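Local coordinates for calcium homeostasis modulator protein 5 (Homo sapiens, PDB 7D61) that forms undecameric, cone-shaped assemblies that may act as large-pore cation channels, with gating and ion conductance likely regulated by membrane lipids, at residues A[21-26]-A[108-113]; A[118-123]-A[178-183]; A[231-236]-A[252-257]. All blocks are in the same frame, centred on the assembly; numbering follows the deposited sequence.

Interaction 1 of 3, residues A[21-26]-A[108-113]; sequences SFMALL and LVAPVM. With PA8 (1,2-dioctanoyl-sn-glycero-3-phosphate), chain O.
Met-23 on S1 and Met-113 on S3 carry this contact, their side chains crossing at about a right angle. The short helix axes come no closer than 10.2 Å and run 39° apart, so side chains bridge the space. All the bridging is apolar. The methyl CE of Met-113 sits against CB, CG and SD of Met-23 (SD of Met-23 to CE of Met-113, 3.7 Å) and rests on the backbone carbonyl of Met-23. Next to it, SD of Met-113 meets CB of Ala-24 at 3.9 Å. SD of Met-23 also reaches CB of Ala-110 at 3.8 Å and touches CG1 of Val-109.

Lipid contact comes second. A bend at the last torsion of Met-23 (chi3 -71°) turns its CE to the bound dioctanoyl phosphatidic acid, 3.8 Å from acyl carbon C13, and CD1 of Leu-26 meets C19, the last carbon of the same acyl chain. Cutting Met-23 back to an alanine would probably open a gap beside Ala-110, leaving CE of Met-113 less enclosed and C13 without its methyl partner. With no hydrogen bond between the segments, S1 and S3 are joined by flexible thioethers, and acyl carbons share in the packing.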
loop_
_atom_site.group_PDB
_atom_site.type_symbol
_atom_site.label_atom_id
_atom_site.label_comp_id
_atom_site.label_asym_id
_atom_site.label_seq_id
_atom_site.Cartn_x
_atom_site.Cartn_y
_atom_site.Cartn_z
ATOM N N SER A 21 8.641 1.100 -35.918
ATOM C CA SER A 21 9.470 0.960 -34.727
ATOM C C SER A 21 9.045 -0.238 -33.890
ATOM O O SER A 21 9.872 -0.822 -33.181
ATOM C CB SER A 21 9.415 2.233 -33.886
ATOM O OG SER A 21 10.181 3.266 -34.479
ATOM N N PHE A 22 7.767 -0.614 -33.951
ATOM C CA PHE A 22 7.303 -1.815 -33.271
ATOM C C PHE A 22 7.597 -3.074 -34.072
ATOM O O PHE A 22 7.744 -4.149 -33.482
ATOM C CB PHE A 22 5.802 -1.715 -32.992
ATOM C CG PHE A 22 5.374 -2.406 -31.730
ATOM C CD1 PHE A 22 5.804 -1.947 -30.494
ATOM C CD2 PHE A 22 4.540 -3.513 -31.779
ATOM C CE1 PHE A 22 5.411 -2.580 -29.328
ATOM C CE2 PHE A 22 4.143 -4.152 -30.616
ATOM C CZ PHE A 22 4.579 -3.684 -29.389
ATOM N N MET A 23 7.683 -2.961 -35.399
ATOM C CA MET A 23 8.079 -4.094 -36.224
ATOM C C MET A 23 9.561 -4.407 -36.067
ATOM O O MET A 23 9.969 -5.562 -36.225
ATOM C CB MET A 23 7.747 -3.810 -37.689
ATOM C CG MET A 23 7.588 -5.046 -38.553
ATOM S SD MET A 23 7.753 -4.682 -40.310
ATOM C CE MET A 23 6.236 -3.786 -40.619
ATOM N N ALA A 24 10.378 -3.397 -35.760
ATOM C CA ALA A 24 11.806 -3.618 -35.570
ATOM C C ALA A 24 12.136 -4.057 -34.151
ATOM O O ALA A 24 13.137 -4.748 -33.940
ATOM C CB ALA A 24 12.586 -2.350 -35.917
ATOM N N LEU A 25 11.319 -3.671 -33.172
ATOM C CA LEU A 25 11.557 -4.073 -31.793
ATOM C C LEU A 25 11.129 -5.511 -31.534
ATOM O O LEU A 25 11.602 -6.125 -30.572
ATOM C CB LEU A 25 10.835 -3.104 -30.848
ATOM C CG LEU A 25 11.075 -3.087 -29.334
ATOM C CD1 LEU A 25 10.980 -1.661 -28.828
ATOM C CD2 LEU A 25 10.066 -3.949 -28.587
ATOM N N LEU A 26 10.266 -6.069 -32.381
ATOM C CA LEU A 26 9.838 -7.453 -32.231
ATOM C C LEU A 26 10.772 -8.430 -32.929
ATOM O O LEU A 26 10.886 -9.581 -32.494
ATOM C CB LEU A 26 8.419 -7.631 -32.775
ATOM C CG LEU A 26 7.278 -7.180 -31.862
ATOM C CD1 LEU A 26 5.959 -7.204 -32.615
ATOM C CD2 LEU A 26 7.206 -8.054 -30.622
ATOM N N LEU A 108 8.302 -6.520 -48.196
ATOM C CA LEU A 108 9.702 -6.903 -48.097
ATOM C C LEU A 108 10.427 -6.209 -46.953
ATOM O O LEU A 108 11.644 -6.355 -46.836
ATOM C CB LEU A 108 10.426 -6.608 -49.413
ATOM C CG LEU A 108 10.438 -7.710 -50.472
ATOM C CD1 LEU A 108 10.996 -7.185 -51.780
ATOM C CD2 LEU A 108 11.245 -8.898 -49.990
ATOM N N VAL A 109 9.713 -5.463 -46.114
ATOM C CA VAL A 109 10.361 -4.712 -45.043
ATOM C C VAL A 109 10.783 -5.641 -43.911
ATOM O O VAL A 109 11.930 -5.606 -43.454
ATOM C CB VAL A 109 9.426 -3.593 -44.547
ATOM C CG1 VAL A 109 9.932 -2.993 -43.248
ATOM C CG2 VAL A 109 9.280 -2.522 -45.610
ATOM N N ALA A 110 9.872 -6.491 -43.453
ATOM C CA ALA A 110 10.145 -7.431 -42.369
ATOM C C ALA A 110 11.100 -8.579 -42.730
ATOM O O ALA A 110 11.801 -9.055 -41.829
ATOM C CB ALA A 110 8.827 -7.983 -41.813
ATOM N N PRO A 111 11.158 -9.093 -43.977
ATOM C CA PRO A 111 12.307 -9.951 -44.324
ATOM C C PRO A 111 13.662 -9.264 -44.244
ATOM O O PRO A 111 14.637 -9.899 -43.830
ATOM C CB PRO A 111 11.992 -10.389 -45.757
ATOM C CG PRO A 111 10.558 -10.443 -45.806
ATOM C CD PRO A 111 10.038 -9.362 -44.909
ATOM N N VAL A 112 13.756 -7.994 -44.645
ATOM C CA VAL A 112 15.041 -7.298 -44.620
ATOM C C VAL A 112 15.458 -6.997 -43.185
ATOM O O VAL A 112 16.630 -7.153 -42.818
ATOM C CB VAL A 112 14.967 -6.029 -45.493
ATOM C CG1 VAL A 112 16.147 -5.104 -45.250
ATOM C CG2 VAL A 112 14.935 -6.416 -46.956
ATOM N N MET A 113 14.503 -6.640 -42.330
ATOM C CA MET A 113 14.815 -6.410 -40.927
ATOM C C MET A 113 15.049 -7.697 -40.143
ATOM O O MET A 113 15.465 -7.622 -38.984
ATOM C CB MET A 113 13.700 -5.605 -40.260
ATOM C CG MET A 113 13.562 -4.192 -40.795
ATOM S SD MET A 113 12.523 -3.135 -39.769
ATOM C CE MET A 113 11.267 -4.293 -39.246
HETATM O O1 PA8 O . 2.148 4.670 -45.836
HETATM O O2 PA8 O . 0.400 4.451 -44.115
HETATM P P1 PA8 O . 1.301 3.692 -45.058
HETATM O O3 PA8 O . 0.459 2.881 -46.014
HETATM O O4 PA8 O . 2.282 2.684 -44.198
HETATM C C1 PA8 O . 1.757 1.474 -43.730
HETATM C C2 PA8 O . 1.864 1.461 -42.208
HETATM C C3 PA8 O . 0.667 2.196 -41.608
HETATM O O5 PA8 O . -0.088 1.280 -40.865
HETATM C C4 PA8 O . -0.192 1.570 -39.498
HETATM O O6 PA8 O . 0.211 2.599 -39.071
HETATM C C5 PA8 O . -0.834 0.551 -38.557
HETATM C C6 PA8 O . -0.004 0.296 -37.301
HETATM C C7 PA8 O . -0.440 1.154 -36.116
HETATM O O7 PA8 O . 1.878 0.137 -41.751
HETATM C C12 PA8 O . 2.807 -0.135 -40.739
HETATM O O8 PA8 O . 3.354 0.750 -40.169
HETATM C C13 PA8 O . 3.114 -1.580 -40.357
HETATM C C14 PA8 O . 2.576 -1.933 -38.973
HETATM C C15 PA8 O . 2.953 -3.349 -38.547
HETATM C C16 PA8 O . 2.775 -3.562 -37.046
HETATM C C17 PA8 O . 2.842 -5.037 -36.662
HETATM C C18 PA8 O . 3.033 -5.233 -35.160
HETATM C C19 PA8 O . 2.828 -6.684 -34.736
#

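Interaction 2 of 3, residues A[118-123]-A[178-183]; sequences ALLNGT and QSQILG. With PA8 (1,2-dioctanoyl-sn-glycero-3-phosphate), chain P.
Gln-180 of S4 extends its side chain alongside the chain where helix 109-119 ends, within S3, and places NE2 3.1 Å from the carbonyl O of Leu-120. The bond is nearly straight (171° at the hydrogen) and lies almost in the plane of the glutamine amide, but the donor stands 47° above the plane of the acceptor carbonyl. That amide is held across the subunit boundary too: NE2 also bonds to the backbone O of Ala-38, and OE1 to the hydroxyl of Tyr-50, both of a neighbouring subunit.

Ser-179, one residue earlier, faces the S3 segment directly. Its OG sits between backbone N and carbonyl carbon (chi1 67°), from where it gives a weak hydrogen bond to O of Leu-119 and lies 3.4 Å from CA of Gly-122, which has no side chain to intervene. Gly-122 is the centre of an inverse gamma turn.

The two leucines both come up to Gly-183, where there is no side chain in the way. Leu-119 lays CB on CA of Gly-183 (3.9 Å) and its CD2 branch on CB of Ser-179. Leu-120 starts out away from S4, yet its CD2 branch returns to within 3.8 Å of O of Gln-180. Asn-121 turns the other way, to the lipid: OD1 is 2.9 Å from phosphate oxygen O3, while ND2 bonds to Glu-31 and Ser-35 on S1.

Where helix 109-119 ends, the carbonyls of Leu-119 and Leu-120 thus find side-chain donors on S4, the first only weakly, and one amide ties this junction to the next subunit beside a phosphatidic acid site.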
loop_
_atom_site.group_PDB
_atom_site.type_symbol
_atom_site.label_atom_id
_atom_site.label_comp_id
_atom_site.label_asym_id
_atom_site.label_seq_id
_atom_site.Cartn_x
_atom_site.Cartn_y
_atom_site.Cartn_z
ATOM N N ALA A 118 19.875 -10.743 -37.815
ATOM C CA ALA A 118 20.484 -12.066 -37.739
ATOM C C ALA A 118 21.940 -12.046 -38.185
ATOM O O ALA A 118 22.729 -12.890 -37.751
ATOM C CB ALA A 118 19.688 -13.063 -38.579
ATOM N N LEU A 119 22.314 -11.102 -39.047
ATOM C CA LEU A 119 23.703 -10.968 -39.460
ATOM C C LEU A 119 24.520 -10.082 -38.530
ATOM O O LEU A 119 25.748 -10.201 -38.509
ATOM C CB LEU A 119 23.786 -10.419 -40.884
ATOM C CG LEU A 119 23.640 -11.435 -42.014
ATOM C CD1 LEU A 119 23.622 -10.730 -43.354
ATOM C CD2 LEU A 119 24.756 -12.450 -41.959
ATOM N N LEU A 120 23.876 -9.207 -37.759
ATOM C CA LEU A 120 24.573 -8.422 -36.748
ATOM C C LEU A 120 24.786 -9.192 -35.453
ATOM O O LEU A 120 25.412 -8.663 -34.531
ATOM C CB LEU A 120 23.808 -7.129 -36.456
ATOM C CG LEU A 120 23.943 -6.001 -37.480
ATOM C CD1 LEU A 120 23.164 -4.786 -37.026
ATOM C CD2 LEU A 120 25.396 -5.652 -37.704
ATOM N N ASN A 121 24.268 -10.411 -35.362
ATOM C CA ASN A 121 24.544 -11.348 -34.278
ATOM C C ASN A 121 25.102 -12.580 -34.985
ATOM O O ASN A 121 24.354 -13.470 -35.395
ATOM C CB ASN A 121 23.280 -11.642 -33.459
ATOM C CG ASN A 121 23.444 -12.820 -32.519
ATOM O OD1 ASN A 121 24.513 -13.032 -31.949
ATOM N ND2 ASN A 121 22.380 -13.594 -32.355
ATOM N N GLY A 122 26.421 -12.620 -35.149
ATOM C CA GLY A 122 27.039 -13.549 -36.077
ATOM C C GLY A 122 27.154 -14.989 -35.622
ATOM O O GLY A 122 28.254 -15.548 -35.610
ATOM N N THR A 123 26.034 -15.609 -35.257
ATOM C CA THR A 123 26.021 -17.016 -34.885
ATOM C C THR A 123 25.532 -17.927 -36.000
ATOM O O THR A 123 25.951 -19.086 -36.060
ATOM C CB THR A 123 25.148 -17.234 -33.645
ATOM O OG1 THR A 123 23.770 -17.073 -33.996
ATOM C CG2 THR A 123 25.505 -16.233 -32.565
ATOM N N GLN A 178 33.053 -10.956 -40.254
ATOM C CA GLN A 178 32.693 -10.898 -41.663
ATOM C C GLN A 178 31.188 -10.845 -41.871
ATOM O O GLN A 178 30.740 -10.471 -42.959
ATOM C CB GLN A 178 33.263 -12.105 -42.408
ATOM C CG GLN A 178 34.732 -11.992 -42.748
ATOM C CD GLN A 178 35.258 -13.227 -43.448
ATOM O OE1 GLN A 178 34.619 -14.278 -43.440
ATOM N NE2 GLN A 178 36.430 -13.108 -44.059
ATOM N N SER A 179 30.404 -11.212 -40.860
ATOM C CA SER A 179 28.955 -11.128 -40.947
ATOM C C SER A 179 28.424 -9.775 -40.504
ATOM O O SER A 179 27.414 -9.310 -41.043
ATOM C CB SER A 179 28.307 -12.225 -40.103
ATOM O OG SER A 179 28.542 -12.013 -38.725
ATOM N N GLN A 180 29.077 -9.133 -39.534
ATOM C CA GLN A 180 28.647 -7.811 -39.101
ATOM C C GLN A 180 29.020 -6.729 -40.104
ATOM O O GLN A 180 28.384 -5.674 -40.118
ATOM C CB GLN A 180 29.235 -7.498 -37.727
ATOM C CG GLN A 180 28.711 -8.400 -36.630
ATOM C CD GLN A 180 29.278 -8.060 -35.271
ATOM O OE1 GLN A 180 30.458 -7.743 -35.144
ATOM N NE2 GLN A 180 28.441 -8.126 -34.245
ATOM N N ILE A 181 30.031 -6.964 -40.939
ATOM C CA ILE A 181 30.282 -6.070 -42.064
ATOM C C ILE A 181 29.218 -6.274 -43.137
ATOM O O ILE A 181 28.712 -5.309 -43.724
ATOM C CB ILE A 181 31.708 -6.293 -42.605
ATOM C CG1 ILE A 181 32.739 -5.793 -41.595
ATOM C CG2 ILE A 181 31.927 -5.591 -43.933
ATOM C CD1 ILE A 181 34.141 -6.265 -41.879
ATOM N N LEU A 182 28.825 -7.527 -43.373
ATOM C CA LEU A 182 27.747 -7.823 -44.309
ATOM C C LEU A 182 26.383 -7.418 -43.772
ATOM O O LEU A 182 25.450 -7.242 -44.561
ATOM C CB LEU A 182 27.735 -9.313 -44.645
ATOM C CG LEU A 182 28.583 -9.766 -45.829
ATOM C CD1 LEU A 182 28.470 -11.266 -46.001
ATOM C CD2 LEU A 182 28.151 -9.048 -47.090
ATOM N N GLY A 183 26.241 -7.282 -42.454
ATOM C CA GLY A 183 24.977 -6.829 -41.902
ATOM C C GLY A 183 24.739 -5.348 -42.129
ATOM O O GLY A 183 23.622 -4.935 -42.444
HETATM O O1 PA8 P . 26.843 -10.793 -28.053
HETATM O O2 PA8 P . 26.420 -10.080 -30.377
HETATM P P1 PA8 P . 26.079 -11.101 -29.318
HETATM O O3 PA8 P . 26.461 -12.477 -29.808
HETATM O O4 PA8 P . 24.461 -11.057 -29.004
HETATM C C1 PA8 P . 23.624 -10.329 -29.859
HETATM C C2 PA8 P . 23.378 -8.958 -29.234
HETATM C C3 PA8 P . 23.514 -7.883 -30.312
HETATM O O5 PA8 P . 22.329 -7.139 -30.359
HETATM C C4 PA8 P . 22.139 -6.410 -31.541
HETATM O O6 PA8 P . 22.897 -6.518 -32.445
HETATM C C5 PA8 P . 20.946 -5.465 -31.670
HETATM C C6 PA8 P . 20.937 -4.735 -33.011
HETATM C C7 PA8 P . 20.017 -3.517 -33.009
HETATM O O7 PA8 P . 22.096 -8.902 -28.672
HETATM C C12 PA8 P . 22.038 -9.054 -27.277
HETATM O O8 PA8 P . 22.883 -9.656 -26.703
HETATM C C13 PA8 P . 20.874 -8.463 -26.483
HETATM C C14 PA8 P . 20.819 -6.937 -26.523
HETATM C C15 PA8 P . 20.100 -6.412 -27.763
HETATM C C16 PA8 P . 19.519 -5.015 -27.558
HETATM C C17 PA8 P . 18.291 -5.015 -26.652
HETATM C C18 PA8 P . 17.532 -3.691 -26.715
#

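Interaction 3 of 3, residues A[231-236]-A[252-257]; sequences LDYANK and DPFPMP
CZ of Phe-254 comes obliquely to the Tyr-233 ring, 4.3 Å from CD1 of Tyr-233. At the edge of the Tyr-233 ring, near its plane, lies the carbonyl O of Pro-255. The sulfur of Met-256 is a further oblique neighbour, 5.3 Å from the ring centroid and 66° off the ring normal, a Met-aromatic contact in which SD lies 4.1 Å from CD1 of Tyr-233. Tyrosine and methionine slide past one another in opposite directions, the methionine folded back by bends at chi2 and chi3.

Phe-254 has its CG anti to the backbone N (chi1 -161°), a setting that carries the ring across to the helix. There its far end meets two backbone carbonyls one turn apart: CZ is 4.0 Å from O of Tyr-233, and CE1 is 4.1 Å from O of Lys-236. CE1 also packs on CB of Lys-236. No hydrogen bond joins the segments; the contact is apolar and ring-to-backbone.

In the fold, a loop returns beside the long cytoplasmic helix 209-246 and runs along it towards helix 259-264. Farther along that helix, NH1 of Arg-240 hydrogen-bonds to O of Asp-252. Two neighbouring subunits flank the pair: on one, Phe-246 meets the Tyr-233 ring with planes at about 40°, and on the other, Phe-214 packs on Met-256 and Lys-221 on helix residues Leu-231, Ala-234 and Asn-235.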
loop_
_atom_site.group_PDB
_atom_site.type_symbol
_atom_site.label_atom_id
_atom_site.label_comp_id
_atom_site.label_asym_id
_atom_site.label_seq_id
_atom_site.Cartn_x
_atom_site.Cartn_y
_atom_site.Cartn_z
ATOM N N LEU A 231 -23.948 -1.128 -43.186
ATOM C CA LEU A 231 -24.544 -1.596 -41.944
ATOM C C LEU A 231 -25.968 -1.090 -41.759
ATOM O O LEU A 231 -26.723 -1.674 -40.977
ATOM C CB LEU A 231 -23.651 -1.174 -40.773
ATOM C CG LEU A 231 -23.824 -1.683 -39.343
ATOM C CD1 LEU A 231 -22.461 -1.813 -38.702
ATOM C CD2 LEU A 231 -24.683 -0.741 -38.514
ATOM N N ASP A 232 -26.358 -0.039 -42.476
ATOM C CA ASP A 232 -27.717 0.482 -42.401
ATOM C C ASP A 232 -28.652 -0.231 -43.366
ATOM O O ASP A 232 -29.822 -0.455 -43.045
ATOM C CB ASP A 232 -27.714 1.988 -42.683
ATOM C CG ASP A 232 -29.106 2.578 -42.738
ATOM O OD1 ASP A 232 -29.871 2.392 -41.769
ATOM O OD2 ASP A 232 -29.435 3.233 -43.749
ATOM N N TYR A 233 -28.153 -0.604 -44.545
ATOM C CA TYR A 233 -28.957 -1.343 -45.506
ATOM C C TYR A 233 -29.055 -2.823 -45.174
ATOM O O TYR A 233 -29.918 -3.511 -45.728
ATOM C CB TYR A 233 -28.386 -1.173 -46.914
ATOM C CG TYR A 233 -28.972 -0.004 -47.666
ATOM C CD1 TYR A 233 -29.832 -0.205 -48.738
ATOM C CD2 TYR A 233 -28.667 1.301 -47.304
ATOM C CE1 TYR A 233 -30.371 0.861 -49.430
ATOM C CE2 TYR A 233 -29.202 2.374 -47.988
ATOM C CZ TYR A 233 -30.053 2.147 -49.049
ATOM O OH TYR A 233 -30.588 3.212 -49.736
ATOM N N ALA A 234 -28.195 -3.330 -44.291
ATOM C CA ALA A 234 -28.268 -4.721 -43.869
ATOM C C ALA A 234 -29.202 -4.932 -42.690
ATOM O O ALA A 234 -29.686 -6.052 -42.495
ATOM C CB ALA A 234 -26.874 -5.242 -43.512
ATOM N N ASN A 235 -29.463 -3.891 -41.898
ATOM C CA ASN A 235 -30.459 -3.984 -40.839
ATOM C C ASN A 235 -31.876 -3.859 -41.370
ATOM O O ASN A 235 -32.814 -4.321 -40.711
ATOM C CB ASN A 235 -30.221 -2.903 -39.786
ATOM C CG ASN A 235 -29.308 -3.363 -38.674
ATOM O OD1 ASN A 235 -29.393 -4.500 -38.213
ATOM N ND2 ASN A 235 -28.430 -2.474 -38.227
ATOM N N LYS A 236 -32.054 -3.247 -42.537
ATOM C CA LYS A 236 -33.368 -3.124 -43.149
ATOM C C LYS A 236 -33.702 -4.289 -44.065
ATOM O O LYS A 236 -34.885 -4.545 -44.310
ATOM C CB LYS A 236 -33.461 -1.817 -43.940
ATOM C CG LYS A 236 -33.456 -0.570 -43.075
ATOM C CD LYS A 236 -33.189 0.673 -43.905
ATOM C CE LYS A 236 -34.287 0.897 -44.928
ATOM N NZ LYS A 236 -33.773 1.551 -46.162
ATOM N N ASP A 252 -42.553 -6.220 -49.857
ATOM C CA ASP A 252 -42.399 -5.063 -50.718
ATOM C C ASP A 252 -41.071 -5.161 -51.470
ATOM O O ASP A 252 -40.130 -5.800 -50.991
ATOM C CB ASP A 252 -42.440 -3.778 -49.894
ATOM C CG ASP A 252 -43.840 -3.424 -49.434
ATOM O OD1 ASP A 252 -44.796 -4.122 -49.835
ATOM O OD2 ASP A 252 -43.985 -2.444 -48.672
ATOM N N PRO A 253 -40.979 -4.569 -52.662
ATOM C CA PRO A 253 -39.699 -4.570 -53.381
ATOM C C PRO A 253 -38.643 -3.738 -52.670
ATOM O O PRO A 253 -38.928 -2.696 -52.076
ATOM C CB PRO A 253 -40.051 -3.969 -54.748
ATOM C CG PRO A 253 -41.372 -3.309 -54.565
ATOM C CD PRO A 253 -42.081 -4.088 -53.511
ATOM N N PHE A 254 -37.410 -4.225 -52.733
ATOM C CA PHE A 254 -36.272 -3.607 -52.053
ATOM C C PHE A 254 -35.289 -3.103 -53.098
ATOM O O PHE A 254 -34.645 -3.921 -53.781
ATOM C CB PHE A 254 -35.599 -4.615 -51.122
ATOM C CG PHE A 254 -34.725 -3.992 -50.073
ATOM C CD1 PHE A 254 -35.281 -3.345 -48.981
ATOM C CD2 PHE A 254 -33.345 -4.071 -50.169
ATOM C CE1 PHE A 254 -34.475 -2.777 -48.011
ATOM C CE2 PHE A 254 -32.535 -3.506 -49.203
ATOM C CZ PHE A 254 -33.101 -2.859 -48.123
ATOM N N PRO A 255 -35.142 -1.788 -53.276
ATOM C CA PRO A 255 -34.246 -1.277 -54.324
ATOM C C PRO A 255 -32.781 -1.425 -53.932
ATOM O O PRO A 255 -32.359 -0.993 -52.857
ATOM C CB PRO A 255 -34.647 0.197 -54.449
ATOM C CG PRO A 255 -35.271 0.539 -53.143
ATOM C CD PRO A 255 -35.902 -0.714 -52.615
ATOM N N MET A 256 -32.010 -2.047 -54.818
ATOM C CA MET A 256 -30.589 -2.299 -54.643
ATOM C C MET A 256 -29.900 -2.080 -55.981
ATOM O O MET A 256 -30.554 -2.151 -57.028
ATOM C CB MET A 256 -30.330 -3.732 -54.144
ATOM C CG MET A 256 -30.599 -3.936 -52.663
ATOM S SD MET A 256 -29.426 -3.059 -51.614
ATOM C CE MET A 256 -27.990 -4.112 -51.764
ATOM N N PRO A 257 -28.600 -1.773 -55.980
ATOM C CA PRO A 257 -27.877 -1.647 -57.251
ATOM C C PRO A 257 -27.779 -2.973 -57.988
ATOM O O PRO A 257 -27.759 -4.049 -57.387
ATOM C CB PRO A 257 -26.487 -1.148 -56.830
ATOM C CG PRO A 257 -26.437 -1.270 -55.349
ATOM C CD PRO A 257 -27.835 -1.193 -54.864
#

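Interactions 1 and 2 both use helix 109-119, their centres about 17 Å apart: its start packs on S1, and its end meets S4. The first is partly buried and wholly apolar; the second is the buried one and adds hydrogen bonds where helix 109-119 ends. A phosphatidic acid lies beside each, touching side chains with its acyl chain in interaction 1 and lying with its phosphate next to Asn-121 in interaction 2. Interaction 3 is a surface contact in the cytoplasmic region, about 60 Å from interaction 2 between centres, and relies on aromatic and sulfur packing. Interactions 2 and 3 both touch the same neighbouring subunit, whereas no other protein chain touches the segments of interaction 1.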